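Side-chain contacts in spore coat polysaccharide biosynthesis protein spsE (Bacillus subtilis, PDB 1VLI), which probably acts as a sialic acid synthase-like enzyme (N-acylneuraminate-9-phosphate synthase activity) in the biosynthesis of spore coat polysaccharide: residues F16-K21 with P28-A33; A35-D40 with S95-A100; A195-P200 with S261-P266; K247-D252 with D267-M272. All blocks are in the same frame, centred on the assembly; numbering follows the deposited sequence.

From the N terminus, interaction 1 comes first: it folds the hairpin turn after strand 15-18 back onto the start of strand 30-36, closing a short loop. Interaction 2 follows in series, joining the turn that leaves this same strand to a loop after helix 89-92 and so closing a longer excursion. Interactions 3 and 4 cross, because 247-252 lies between 195-200 and 261-266, while 267-272 comes last; backbone hydrogen bonds of Leu264 with His248 and Thr250 tie the two together. Strands 30-36 and 244-248 are neighbours in the barrel sheet. Interaction 4 sets helix 266-285 against strand 244-248, and its Met272 and Leu269 also touch Ile31 and Ala33 of 28-33. Interaction 3 lies near the zinc.

Interaction 1: residues F16-K21 with P28-A33; sequences FQIANK and PVFIIA
Phe30 meets Ile18 and Lys21 as 28-33 enters strand 30-36. With CG anti to the backbone N (chi1 -171°), the ring of Phe30 reaches across to the hairpin. Ile18 lays its CD1 over one face, 4.1 Å from the centroid of the Phe30 ring and 14° off the normal, a CH-pi contact, while its other branch, CG2, comes to 3.9 Å from Phe30 CZ. A beta-branched aliphatic residue suits this place because both arms find the ring. Lys21 CB lies more loosely at the ring edge, 4.5 Å from Phe30 CE1. Ile18 and Lys21 are the ends of a type II' turn, joined by two backbone hydrogen bonds, Ile18 N to Lys21 O at 2.9 Å and Lys21 N to Ile18 O at 3.1 Å, so they are presented together. Next along, Ile31 gives its N-H to Asp59, whose carboxylate also forms a salt bridge with Lys21 NZ. Ile31 packs on Met272 and Arg277 of helix 266-285, and Ile32 on strand 60-63. The hairpin of strands 15-18 and 21-24 lies against the N-terminal end of barrel strand 30-36, with Val23 touching both Ile18 and Phe30.

Interaction 2: residues A35-D40 with S95-A100; sequences AGINHD and SMEMPA
His39 and Met98, present here as selenomethionine, form the tightly packed half of this contact. The imidazole presents NE2 to the Met98 chain, 3.4 Å from Met98 CG, and the selenium follows obliquely, 4.6 Å from the centroid of the His39 ring and 46° off its normal. CG of His39 sits between the backbone N and the carbonyl carbon (chi1 50°), which folds the ring back under its own turn, where Ile37 O lies 3.8 Å above the His39 ring plane, over its centre. Hydrogen-bonded through ND1 to Gly41 N and set edge-to-face with Trp102, the histidine is held by both polar and aromatic partners; the long, pliable methionine packs obliquely on it and also reaches Ile103 and Leu106 of helix 103-112. With a leucine here in place of His39, Gly41 N would probably lose its acceptor and Trp102 its edge-to-face partner.

The other half is looser and partly exposed. Ile37 touches the Glu97 carboxylate with its CG2 branch, 3.5 Å from Glu97 OE1, without a hydrogen bond. His39 NE2 and Glu97 OE1 stay 5.1 Å apart. These loops follow the first and second strands of the barrel, at the strand ends where such folds carry their active sites. Across this contact the fit probably rests on shape and dispersion, polar atoms being served elsewhere, as His39 ND1 is by Gly41 N.

Interaction 3: residues A195-P200 with S261-P266; sequences AKYPAP and SFALNP
Phe262 meets two residues of 195-200, Pro198 with a ring face and Tyr197 with its CB and ring edge. The pyrrolidine of Pro198 lies over that face: Pro198 CG is 3.8 Å from the centroid of the Phe262 ring and only 13° off the normal, a CH-pi contact, while Pro198 CD moves out toward the rim, 3.7 Å from Phe262 CD2. Proline suits this place because its compact ring turns C-H groups to an aromatic face. Ser261 CB covers part of the opposite face. The planes of the Tyr197 and Phe262 rings are nearly perpendicular, and Tyr197 CE2 lies near the plane of the phenylalanine. With Tyr197 CG anti to the backbone N (chi1 179°), the long phenol extends toward 261-266 and sets CZ 3.7 Å from Phe262 CB.

These loops follow the sixth and eighth strands of a beta-alpha barrel, and Tyr197 also meets the ring of His248, which with His226 binds the zinc. The peptide before Pro198 is cis, a turn that probably lets the phenol and the pyrrolidine meet the same phenylalanine. Replacing Phe262 by an alanine would probably strip Pro198 of its aromatic face and give the proline ring nothing to lie on across this contact. At the far end of the phenol, Tyr197 OH comes within 3.1 Å of Ala263 N at too poor an angle for a hydrogen bond, and makes instead a weak one to Asp259 O.

Interaction 4: residues K247-D252 with D267-M272; sequences KHFTID and DELKEM
Lys247 NZ is gripped by three oxygens, in a salt bridge to Asp225 OD2 and in hydrogen bonds to Ser227 O and His229 O, while the methylenes behind it pack against Met272. This division of labour suits a lysine: the charge of the buried ammonium is probably balanced by Asp225, and the aliphatic stem serves as a hydrophobic wall. Met272, a selenomethionine here, sets its selenium 3.6 Å from Lys247 CB and 3.8 Å from Lys247 CG. A bend at chi2 (91°) lets the lysine chain run past the selenium as its end leads away from the helix. One turn earlier in the helix, Leu269 presses a methyl onto Phe249. Leu269 CD2 lies over one face of the Phe249 ring, 4.2 Å from its centroid and 23° off the normal, displaced toward the rim, and approaches Phe249 CG to 3.9 Å. The leucine's second methyl, CD1, rests 4.1 Å from Phe249 CB. Between Lys247 and Phe249, His248 points the other way, to the zinc it shares with His226. A strand packed against the helix that follows it is the beta-alpha unit of a TIM barrel, the fold of the NeuB family; here the eighth strand also carries a zinc ligand on its other side.

Interaction 1: residues F16-K21 with P28-A33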
loop_
_atom_site.group_PDB
_atom_site.type_symbol
_atom_site.label_atom_id
_atom_site.label_comp_id
_atom_site.label_asym_id
_atom_site.label_seq_id
_atom_site.Cartn_x
_atom_site.Cartn_y
_atom_site.Cartn_z
ATOM N N PHE A 16 -12.380 -6.152 -12.375
ATOM C CA PHE A 16 -12.532 -7.240 -11.405
ATOM C C PHE A 16 -13.496 -6.883 -10.262
ATOM O O PHE A 16 -14.038 -5.777 -10.229
ATOM C CB PHE A 16 -11.185 -7.747 -10.872
ATOM C CG PHE A 16 -10.327 -6.688 -10.213
ATOM C CD1 PHE A 16 -10.450 -6.425 -8.862
ATOM C CD2 PHE A 16 -9.354 -5.992 -10.941
ATOM C CE1 PHE A 16 -9.647 -5.476 -8.217
ATOM C CE2 PHE A 16 -8.531 -5.028 -10.319
ATOM C CZ PHE A 16 -8.674 -4.756 -8.962
ATOM N N GLN A 17 -13.719 -7.816 -9.343
ATOM C CA GLN A 17 -14.692 -7.614 -8.269
ATOM C C GLN A 17 -14.008 -7.425 -6.916
ATOM O O GLN A 17 -13.291 -8.319 -6.473
ATOM C CB GLN A 17 -15.610 -8.842 -8.154
ATOM C CG GLN A 17 -16.489 -9.127 -9.322
ATOM C CD GLN A 17 -17.499 -8.029 -9.542
ATOM O OE1 GLN A 17 -17.338 -7.217 -10.467
ATOM N NE2 GLN A 17 -18.535 -7.977 -8.686
ATOM N N ILE A 18 -14.234 -6.298 -6.240
ATOM C CA ILE A 18 -13.961 -6.250 -4.795
ATOM C C ILE A 18 -15.269 -6.470 -4.015
ATOM O O ILE A 18 -16.186 -5.658 -4.079
ATOM C CB ILE A 18 -13.290 -4.948 -4.417
ATOM C CG1 ILE A 18 -11.898 -4.875 -5.063
ATOM C CG2 ILE A 18 -13.098 -4.892 -2.928
ATOM C CD1 ILE A 18 -11.263 -3.495 -4.992
ATOM N N ALA A 19 -15.377 -7.590 -3.310
ATOM C CA ALA A 19 -16.658 -7.960 -2.643
ATOM C C ALA A 19 -17.752 -8.036 -3.709
ATOM O O ALA A 19 -17.621 -8.789 -4.682
ATOM C CB ALA A 19 -17.030 -6.963 -1.517
ATOM N N ASN A 20 -18.772 -7.197 -3.572
ATOM C CA ASN A 20 -19.920 -7.197 -4.474
ATOM C C ASN A 20 -19.891 -6.080 -5.539
ATOM O O ASN A 20 -20.935 -5.756 -6.128
ATOM C CB ASN A 20 -21.213 -7.105 -3.636
ATOM C CG ASN A 20 -21.371 -5.736 -2.941
ATOM O OD1 ASN A 20 -20.395 -5.145 -2.477
ATOM N ND2 ASN A 20 -22.607 -5.228 -2.887
ATOM N N LYS A 21 -18.697 -5.534 -5.814
ATOM C CA LYS A 21 -18.542 -4.279 -6.559
ATOM C C LYS A 21 -17.475 -4.321 -7.633
ATOM O O LYS A 21 -16.361 -4.766 -7.389
ATOM C CB LYS A 21 -18.186 -3.152 -5.591
ATOM C CG LYS A 21 -19.300 -2.191 -5.437
ATOM C CD LYS A 21 -19.256 -1.482 -4.111
ATOM C CE LYS A 21 -20.647 -0.948 -3.791
ATOM N NZ LYS A 21 -20.585 0.317 -3.018
ATOM N N PRO A 28 -18.072 2.269 -11.735
ATOM C CA PRO A 28 -17.877 3.513 -10.969
ATOM C C PRO A 28 -16.490 3.541 -10.304
ATOM O O PRO A 28 -15.952 2.479 -9.982
ATOM C CB PRO A 28 -18.950 3.422 -9.868
ATOM C CG PRO A 28 -19.940 2.442 -10.372
ATOM C CD PRO A 28 -19.196 1.459 -11.205
ATOM N N VAL A 29 -15.912 4.731 -10.109
ATOM C CA VAL A 29 -14.662 4.858 -9.364
ATOM C C VAL A 29 -14.832 4.236 -7.978
ATOM O O VAL A 29 -15.849 4.445 -7.326
ATOM C CB VAL A 29 -14.176 6.332 -9.291
ATOM C CG1 VAL A 29 -12.865 6.450 -8.459
ATOM C CG2 VAL A 29 -13.908 6.867 -10.716
ATOM N N PHE A 30 -13.849 3.443 -7.552
ATOM C CA PHE A 30 -13.890 2.774 -6.243
ATOM C C PHE A 30 -13.170 3.662 -5.230
ATOM O O PHE A 30 -11.940 3.923 -5.360
ATOM C CB PHE A 30 -13.236 1.391 -6.336
ATOM C CG PHE A 30 -13.419 0.544 -5.106
ATOM C CD1 PHE A 30 -14.563 -0.225 -4.922
ATOM C CD2 PHE A 30 -12.424 0.506 -4.139
ATOM C CE1 PHE A 30 -14.728 -1.008 -3.740
ATOM C CE2 PHE A 30 -12.547 -0.261 -3.007
ATOM C CZ PHE A 30 -13.730 -1.023 -2.791
ATOM N N ILE A 31 -13.938 4.139 -4.241
ATOM C CA ILE A 31 -13.437 5.127 -3.265
ATOM C C ILE A 31 -13.111 4.533 -1.923
ATOM O O ILE A 31 -13.982 3.935 -1.244
ATOM C CB ILE A 31 -14.409 6.332 -3.092
ATOM C CG1 ILE A 31 -14.777 6.926 -4.432
ATOM C CG2 ILE A 31 -13.793 7.397 -2.175
ATOM C CD1 ILE A 31 -15.908 7.905 -4.405
ATOM N N ILE A 32 -11.851 4.719 -1.528
ATOM C CA ILE A 32 -11.326 4.175 -0.269
ATOM C C ILE A 32 -11.102 5.314 0.717
ATOM O O ILE A 32 -10.239 6.177 0.498
ATOM C CB ILE A 32 -10.038 3.469 -0.534
ATOM C CG1 ILE A 32 -10.207 2.421 -1.636
ATOM C CG2 ILE A 32 -9.459 2.807 0.697
ATOM C CD1 ILE A 32 -8.830 1.932 -2.214
ATOM N N ALA A 33 -11.899 5.338 1.795
ATOM C CA ALA A 33 -11.620 6.281 2.868
ATOM C C ALA A 33 -10.603 5.667 3.821
ATOM O O ALA A 33 -10.833 4.589 4.370
ATOM C CB ALA A 33 -12.872 6.659 3.575
#

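Interaction 2: residues A35-D40 with S95-A100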
loop_
_atom_site.group_PDB
_atom_site.type_symbol
_atom_site.label_atom_id
_atom_site.label_comp_id
_atom_site.label_asym_id
_atom_site.label_seq_id
_atom_site.Cartn_x
_atom_site.Cartn_y
_atom_site.Cartn_z
ATOM N N ALA A 35 -8.777 5.588 7.125
ATOM C CA ALA A 35 -8.920 5.960 8.540
ATOM C C ALA A 35 -7.595 5.887 9.301
ATOM O O ALA A 35 -7.398 6.629 10.269
ATOM C CB ALA A 35 -9.993 5.091 9.220
ATOM N N GLY A 36 -6.695 5.003 8.860
ATOM C CA GLY A 36 -5.358 4.895 9.428
ATOM C C GLY A 36 -5.385 4.465 10.886
ATOM O O GLY A 36 -5.803 3.344 11.202
ATOM N N ILE A 37 -4.917 5.357 11.765
ATOM C CA ILE A 37 -4.984 5.169 13.217
ATOM C C ILE A 37 -5.802 6.266 13.904
ATOM O O ILE A 37 -5.773 6.389 15.119
ATOM C CB ILE A 37 -3.570 5.050 13.863
ATOM C CG1 ILE A 37 -2.749 6.335 13.718
ATOM C CG2 ILE A 37 -2.819 3.846 13.335
ATOM C CD1 ILE A 37 -1.469 6.331 14.611
ATOM N N ASN A 38 -6.557 7.026 13.116
ATOM C CA ASN A 38 -7.315 8.175 13.607
ATOM C C ASN A 38 -8.485 7.867 14.567
ATOM O O ASN A 38 -9.262 8.762 14.908
ATOM C CB ASN A 38 -7.812 9.034 12.436
ATOM C CG ASN A 38 -6.677 9.766 11.697
ATOM O OD1 ASN A 38 -5.536 9.815 12.156
ATOM N ND2 ASN A 38 -7.008 10.351 10.547
ATOM N N HIS A 39 -8.600 6.619 15.007
ATOM C CA HIS A 39 -9.555 6.235 16.068
ATOM C C HIS A 39 -9.012 6.519 17.482
ATOM O O HIS A 39 -9.722 6.361 18.472
ATOM C CB HIS A 39 -9.879 4.747 15.946
ATOM C CG HIS A 39 -8.665 3.875 15.838
ATOM N ND1 HIS A 39 -7.813 3.651 16.897
ATOM C CD2 HIS A 39 -8.163 3.164 14.801
ATOM C CE1 HIS A 39 -6.843 2.837 16.524
ATOM N NE2 HIS A 39 -7.030 2.527 15.254
ATOM N N ASP A 40 -7.733 6.886 17.543
ATOM C CA ASP A 40 -7.013 7.245 18.756
ATOM C C ASP A 40 -7.098 6.186 19.871
ATOM O O ASP A 40 -7.079 6.530 21.042
ATOM C CB ASP A 40 -7.483 8.619 19.252
ATOM C CG ASP A 40 -7.058 9.779 18.331
ATOM O OD1 ASP A 40 -6.043 9.655 17.585
ATOM O OD2 ASP A 40 -7.681 10.875 18.314
ATOM N N SER A 95 1.826 -7.058 18.564
ATOM C CA SER A 95 2.338 -6.559 17.304
ATOM C C SER A 95 1.280 -5.891 16.413
ATOM O O SER A 95 1.565 -5.446 15.306
ATOM C CB SER A 95 2.956 -7.719 16.557
ATOM O OG SER A 95 3.525 -7.251 15.355
HETATM N N MSE A 96 0.062 -5.789 16.907
HETATM C CA MSE A 96 -1.017 -5.259 16.122
HETATM C C MSE A 96 -1.389 -3.865 16.528
HETATM O O MSE A 96 -1.157 -3.492 17.651
HETATM C CB MSE A 96 -2.187 -6.171 16.272
HETATM C CG MSE A 96 -2.087 -7.291 15.291
HETATM SE SE MSE A 96 -3.495 -8.500 15.621
HETATM C CE MSE A 96 -5.118 -7.196 15.257
ATOM N N GLU A 97 -1.952 -3.080 15.610
ATOM C CA GLU A 97 -2.286 -1.702 15.920
ATOM C C GLU A 97 -3.512 -1.562 16.782
ATOM O O GLU A 97 -3.478 -0.790 17.721
ATOM C CB GLU A 97 -2.429 -0.816 14.673
ATOM C CG GLU A 97 -1.197 0.044 14.406
ATOM C CD GLU A 97 -1.029 1.176 15.408
ATOM O OE1 GLU A 97 -2.059 1.676 15.913
ATOM O OE2 GLU A 97 0.135 1.569 15.687
HETATM N N MSE A 98 -4.600 -2.257 16.455
HETATM C CA MSE A 98 -5.823 -2.170 17.258
HETATM C C MSE A 98 -5.978 -3.445 18.075
HETATM O O MSE A 98 -5.492 -4.494 17.647
HETATM C CB MSE A 98 -7.039 -2.016 16.364
HETATM C CG MSE A 98 -7.002 -0.829 15.433
HETATM SE SE MSE A 98 -8.454 -0.930 14.097
HETATM C CE MSE A 98 -7.674 -2.401 12.929
ATOM N N PRO A 99 -6.642 -3.378 19.234
ATOM C CA PRO A 99 -6.908 -4.594 20.029
ATOM C C PRO A 99 -7.653 -5.672 19.224
ATOM O O PRO A 99 -8.636 -5.376 18.551
ATOM C CB PRO A 99 -7.786 -4.085 21.175
ATOM C CG PRO A 99 -7.401 -2.653 21.306
ATOM C CD PRO A 99 -7.192 -2.170 19.885
ATOM N N ALA A 100 -7.163 -6.907 19.295
ATOM C CA ALA A 100 -7.753 -8.027 18.585
ATOM C C ALA A 100 -9.265 -8.188 18.809
ATOM O O ALA A 100 -9.976 -8.678 17.917
ATOM C CB ALA A 100 -7.020 -9.302 18.940
#

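Interaction 3: residues A195-P200 with S261-P266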
loop_
_atom_site.group_PDB
_atom_site.type_symbol
_atom_site.label_atom_id
_atom_site.label_comp_id
_atom_site.label_asym_id
_atom_site.label_seq_id
_atom_site.Cartn_x
_atom_site.Cartn_y
_atom_site.Cartn_z
ATOM N N ALA A 195 4.852 9.958 -1.608
ATOM C CA ALA A 195 5.097 9.547 -0.196
ATOM C C ALA A 195 5.156 10.676 0.842
ATOM O O ALA A 195 5.025 10.424 2.045
ATOM C CB ALA A 195 6.329 8.623 -0.071
ATOM N N LYS A 196 5.345 11.907 0.379
ATOM C CA LYS A 196 5.178 13.077 1.234
ATOM C C LYS A 196 3.728 13.228 1.738
ATOM O O LYS A 196 2.773 12.964 1.013
ATOM C CB LYS A 196 5.624 14.334 0.484
ATOM C CG LYS A 196 5.755 15.587 1.354
ATOM C CD LYS A 196 6.800 15.444 2.476
ATOM C CE LYS A 196 6.960 16.757 3.241
ATOM N NZ LYS A 196 7.999 16.637 4.296
ATOM N N TYR A 197 3.576 13.633 2.994
ATOM C CA TYR A 197 2.258 13.906 3.547
ATOM C C TYR A 197 2.333 15.122 4.483
ATOM O O TYR A 197 3.074 15.094 5.471
ATOM C CB TYR A 197 1.675 12.665 4.254
ATOM C CG TYR A 197 0.290 12.881 4.876
ATOM C CD1 TYR A 197 -0.878 12.848 4.093
ATOM C CD2 TYR A 197 0.145 13.108 6.255
ATOM C CE1 TYR A 197 -2.149 13.048 4.665
ATOM C CE2 TYR A 197 -1.121 13.302 6.836
ATOM C CZ TYR A 197 -2.256 13.271 6.035
ATOM O OH TYR A 197 -3.488 13.465 6.615
ATOM N N PRO A 198 1.600 16.194 4.165
ATOM C CA PRO A 198 0.813 16.283 2.940
ATOM C C PRO A 198 1.685 16.599 1.709
ATOM O O PRO A 198 2.827 17.074 1.848
ATOM C CB PRO A 198 -0.148 17.439 3.231
ATOM C CG PRO A 198 0.628 18.326 4.134
ATOM C CD PRO A 198 1.485 17.417 4.978
ATOM N N ALA A 199 1.133 16.328 0.529
ATOM C CA ALA A 199 1.844 16.498 -0.717
ATOM C C ALA A 199 1.320 17.748 -1.416
ATOM O O ALA A 199 0.143 17.808 -1.776
ATOM C CB ALA A 199 1.654 15.280 -1.590
ATOM N N PRO A 200 2.179 18.752 -1.601
ATOM C CA PRO A 200 1.784 19.967 -2.323
ATOM C C PRO A 200 1.292 19.603 -3.733
ATOM O O PRO A 200 1.846 18.683 -4.344
ATOM C CB PRO A 200 3.085 20.776 -2.397
ATOM C CG PRO A 200 3.963 20.237 -1.330
ATOM C CD PRO A 200 3.587 18.798 -1.152
ATOM N N SER A 261 -4.470 16.312 11.249
ATOM C CA SER A 261 -4.438 17.721 10.839
ATOM C C SER A 261 -4.651 17.940 9.351
ATOM O O SER A 261 -5.247 18.951 8.934
ATOM C CB SER A 261 -3.114 18.358 11.270
ATOM O OG SER A 261 -2.034 17.497 10.965
ATOM N N PHE A 262 -4.168 16.983 8.566
ATOM C CA PHE A 262 -4.185 17.097 7.114
ATOM C C PHE A 262 -5.196 16.153 6.425
ATOM O O PHE A 262 -5.362 16.207 5.201
ATOM C CB PHE A 262 -2.754 16.945 6.563
ATOM C CG PHE A 262 -1.771 17.981 7.103
ATOM C CD1 PHE A 262 -1.890 19.342 6.754
ATOM C CD2 PHE A 262 -0.719 17.595 7.947
ATOM C CE1 PHE A 262 -0.978 20.307 7.244
ATOM C CE2 PHE A 262 0.203 18.552 8.445
ATOM C CZ PHE A 262 0.070 19.909 8.091
ATOM N N ALA A 263 -5.875 15.309 7.211
ATOM C CA ALA A 263 -6.925 14.437 6.691
ATOM C C ALA A 263 -8.195 15.240 6.479
ATOM O O ALA A 263 -8.373 16.307 7.068
ATOM C CB ALA A 263 -7.186 13.283 7.650
ATOM N N LEU A 264 -9.084 14.745 5.630
ATOM C CA LEU A 264 -10.372 15.402 5.442
ATOM C C LEU A 264 -11.300 15.076 6.616
ATOM O O LEU A 264 -11.262 13.954 7.138
ATOM C CB LEU A 264 -11.012 14.946 4.137
ATOM C CG LEU A 264 -10.178 15.188 2.881
ATOM C CD1 LEU A 264 -11.059 14.946 1.671
ATOM C CD2 LEU A 264 -9.616 16.624 2.883
ATOM N N ASN A 265 -12.111 16.051 7.040
ATOM C CA ASN A 265 -13.167 15.782 8.012
ATOM C C ASN A 265 -14.375 15.162 7.290
ATOM O O ASN A 265 -14.346 15.031 6.069
ATOM C CB ASN A 265 -13.519 17.035 8.817
ATOM C CG ASN A 265 -14.128 18.141 7.973
ATOM O OD1 ASN A 265 -14.957 17.905 7.078
ATOM N ND2 ASN A 265 -13.747 19.375 8.283
ATOM N N PRO A 266 -15.400 14.718 8.012
ATOM C CA PRO A 266 -16.531 14.044 7.373
ATOM C C PRO A 266 -17.215 14.810 6.263
ATOM O O PRO A 266 -17.641 14.182 5.302
ATOM C CB PRO A 266 -17.496 13.826 8.531
ATOM C CG PRO A 266 -16.566 13.646 9.696
ATOM C CD PRO A 266 -15.536 14.719 9.481
#

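Interaction 4: residues K247-D252 with D267-M272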
loop_
_atom_site.group_PDB
_atom_site.type_symbol
_atom_site.label_atom_id
_atom_site.label_comp_id
_atom_site.label_asym_id
_atom_site.label_seq_id
_atom_site.Cartn_x
_atom_site.Cartn_y
_atom_site.Cartn_z
ATOM N N LYS A 247 -8.126 8.520 -0.042
ATOM C CA LYS A 247 -7.880 9.764 0.701
ATOM C C LYS A 247 -8.006 9.511 2.197
ATOM O O LYS A 247 -8.908 8.759 2.616
ATOM C CB LYS A 247 -8.895 10.836 0.281
ATOM C CG LYS A 247 -8.566 12.280 0.688
ATOM C CD LYS A 247 -7.780 13.023 -0.364
ATOM C CE LYS A 247 -7.929 14.535 -0.196
ATOM N NZ LYS A 247 -7.010 15.267 -1.124
ATOM N N HIS A 248 -7.111 10.120 2.989
ATOM C CA HIS A 248 -7.209 10.065 4.457
ATOM C C HIS A 248 -8.388 10.912 4.930
ATOM O O HIS A 248 -8.674 11.984 4.354
ATOM C CB HIS A 248 -5.957 10.586 5.144
ATOM C CG HIS A 248 -4.735 9.765 4.884
ATOM N ND1 HIS A 248 -4.062 9.104 5.886
ATOM C CD2 HIS A 248 -4.057 9.504 3.738
ATOM C CE1 HIS A 248 -3.024 8.468 5.370
ATOM N NE2 HIS A 248 -2.995 8.695 4.068
ATOM N N PHE A 249 -9.074 10.412 5.962
ATOM C CA PHE A 249 -10.085 11.189 6.640
ATOM C C PHE A 249 -10.001 11.009 8.152
ATOM O O PHE A 249 -9.427 10.042 8.650
ATOM C CB PHE A 249 -11.485 10.848 6.125
ATOM C CG PHE A 249 -12.090 9.611 6.736
ATOM C CD1 PHE A 249 -11.617 8.353 6.393
ATOM C CD2 PHE A 249 -13.160 9.712 7.627
ATOM C CE1 PHE A 249 -12.173 7.210 6.925
ATOM C CE2 PHE A 249 -13.747 8.569 8.181
ATOM C CZ PHE A 249 -13.256 7.313 7.841
ATOM N N THR A 250 -10.555 11.970 8.871
ATOM C CA THR A 250 -10.592 11.921 10.317
ATOM C C THR A 250 -11.981 12.342 10.740
ATOM O O THR A 250 -12.802 12.680 9.899
ATOM C CB THR A 250 -9.517 12.835 10.932
ATOM O OG1 THR A 250 -9.655 12.834 12.360
ATOM C CG2 THR A 250 -9.758 14.313 10.539
ATOM N N ILE A 251 -12.236 12.316 12.040
ATOM C CA ILE A 251 -13.532 12.689 12.582
ATOM C C ILE A 251 -13.505 14.165 12.971
ATOM O O ILE A 251 -14.552 14.819 13.060
ATOM C CB ILE A 251 -13.921 11.716 13.772
ATOM C CG1 ILE A 251 -15.424 11.470 13.813
ATOM C CG2 ILE A 251 -13.352 12.137 15.154
ATOM C CD1 ILE A 251 -15.897 10.507 12.754
ATOM N N ASP A 252 -12.289 14.683 13.167
ATOM C CA ASP A 252 -12.051 16.061 13.621
ATOM C C ASP A 252 -10.590 16.454 13.375
ATOM O O ASP A 252 -9.683 15.893 13.990
ATOM C CB ASP A 252 -12.405 16.186 15.116
ATOM C CG ASP A 252 -11.968 17.504 15.731
ATOM O OD1 ASP A 252 -11.677 18.473 14.997
ATOM O OD2 ASP A 252 -11.900 17.665 16.965
ATOM N N ASP A 267 -17.336 16.133 6.410
ATOM C CA ASP A 267 -17.961 16.993 5.412
ATOM C C ASP A 267 -17.150 17.056 4.137
ATOM O O ASP A 267 -17.681 16.866 3.035
ATOM C CB ASP A 267 -18.103 18.414 5.942
ATOM C CG ASP A 267 -19.017 18.494 7.111
ATOM O OD1 ASP A 267 -18.619 18.008 8.200
ATOM O OD2 ASP A 267 -20.146 19.010 7.033
ATOM N N GLU A 268 -15.868 17.362 4.304
ATOM C CA GLU A 268 -14.934 17.383 3.203
ATOM C C GLU A 268 -14.866 16.019 2.486
ATOM O O GLU A 268 -14.685 15.983 1.269
ATOM C CB GLU A 268 -13.551 17.811 3.690
ATOM C CG GLU A 268 -13.528 19.132 4.445
ATOM C CD GLU A 268 -12.143 19.471 4.974
ATOM O OE1 GLU A 268 -11.540 18.628 5.690
ATOM O OE2 GLU A 268 -11.653 20.583 4.673
ATOM N N LEU A 269 -15.027 14.913 3.224
ATOM C CA LEU A 269 -15.027 13.572 2.616
ATOM C C LEU A 269 -16.217 13.415 1.683
ATOM O O LEU A 269 -16.023 13.058 0.514
ATOM C CB LEU A 269 -15.005 12.438 3.668
ATOM C CG LEU A 269 -14.784 10.998 3.147
ATOM C CD1 LEU A 269 -13.377 10.759 2.545
ATOM C CD2 LEU A 269 -15.062 9.937 4.211
ATOM N N LYS A 270 -17.424 13.696 2.196
ATOM C CA LYS A 270 -18.671 13.750 1.400
ATOM C C LYS A 270 -18.532 14.669 0.175
ATOM O O LYS A 270 -19.005 14.349 -0.919
ATOM C CB LYS A 270 -19.842 14.210 2.276
ATOM C CG LYS A 270 -21.244 14.068 1.656
ATOM N N GLU A 271 -17.868 15.803 0.380
ATOM C CA GLU A 271 -17.609 16.781 -0.659
ATOM C C GLU A 271 -16.741 16.181 -1.781
ATOM O O GLU A 271 -17.086 16.318 -2.960
ATOM C CB GLU A 271 -16.949 17.999 -0.018
ATOM C CG GLU A 271 -16.600 19.143 -0.945
ATOM C CD GLU A 271 -15.941 20.298 -0.205
ATOM O OE1 GLU A 271 -16.211 20.462 1.014
ATOM O OE2 GLU A 271 -15.157 21.052 -0.847
HETATM N N MSE A 272 -15.640 15.511 -1.410
HETATM C CA MSE A 272 -14.796 14.790 -2.366
HETATM C C MSE A 272 -15.587 13.786 -3.187
HETATM O O MSE A 272 -15.496 13.782 -4.416
HETATM C CB MSE A 272 -13.652 14.058 -1.688
HETATM C CG MSE A 272 -12.658 13.480 -2.722
HETATM SE SE MSE A 272 -11.368 12.266 -1.944
HETATM C CE MSE A 272 -12.653 10.675 -1.361
#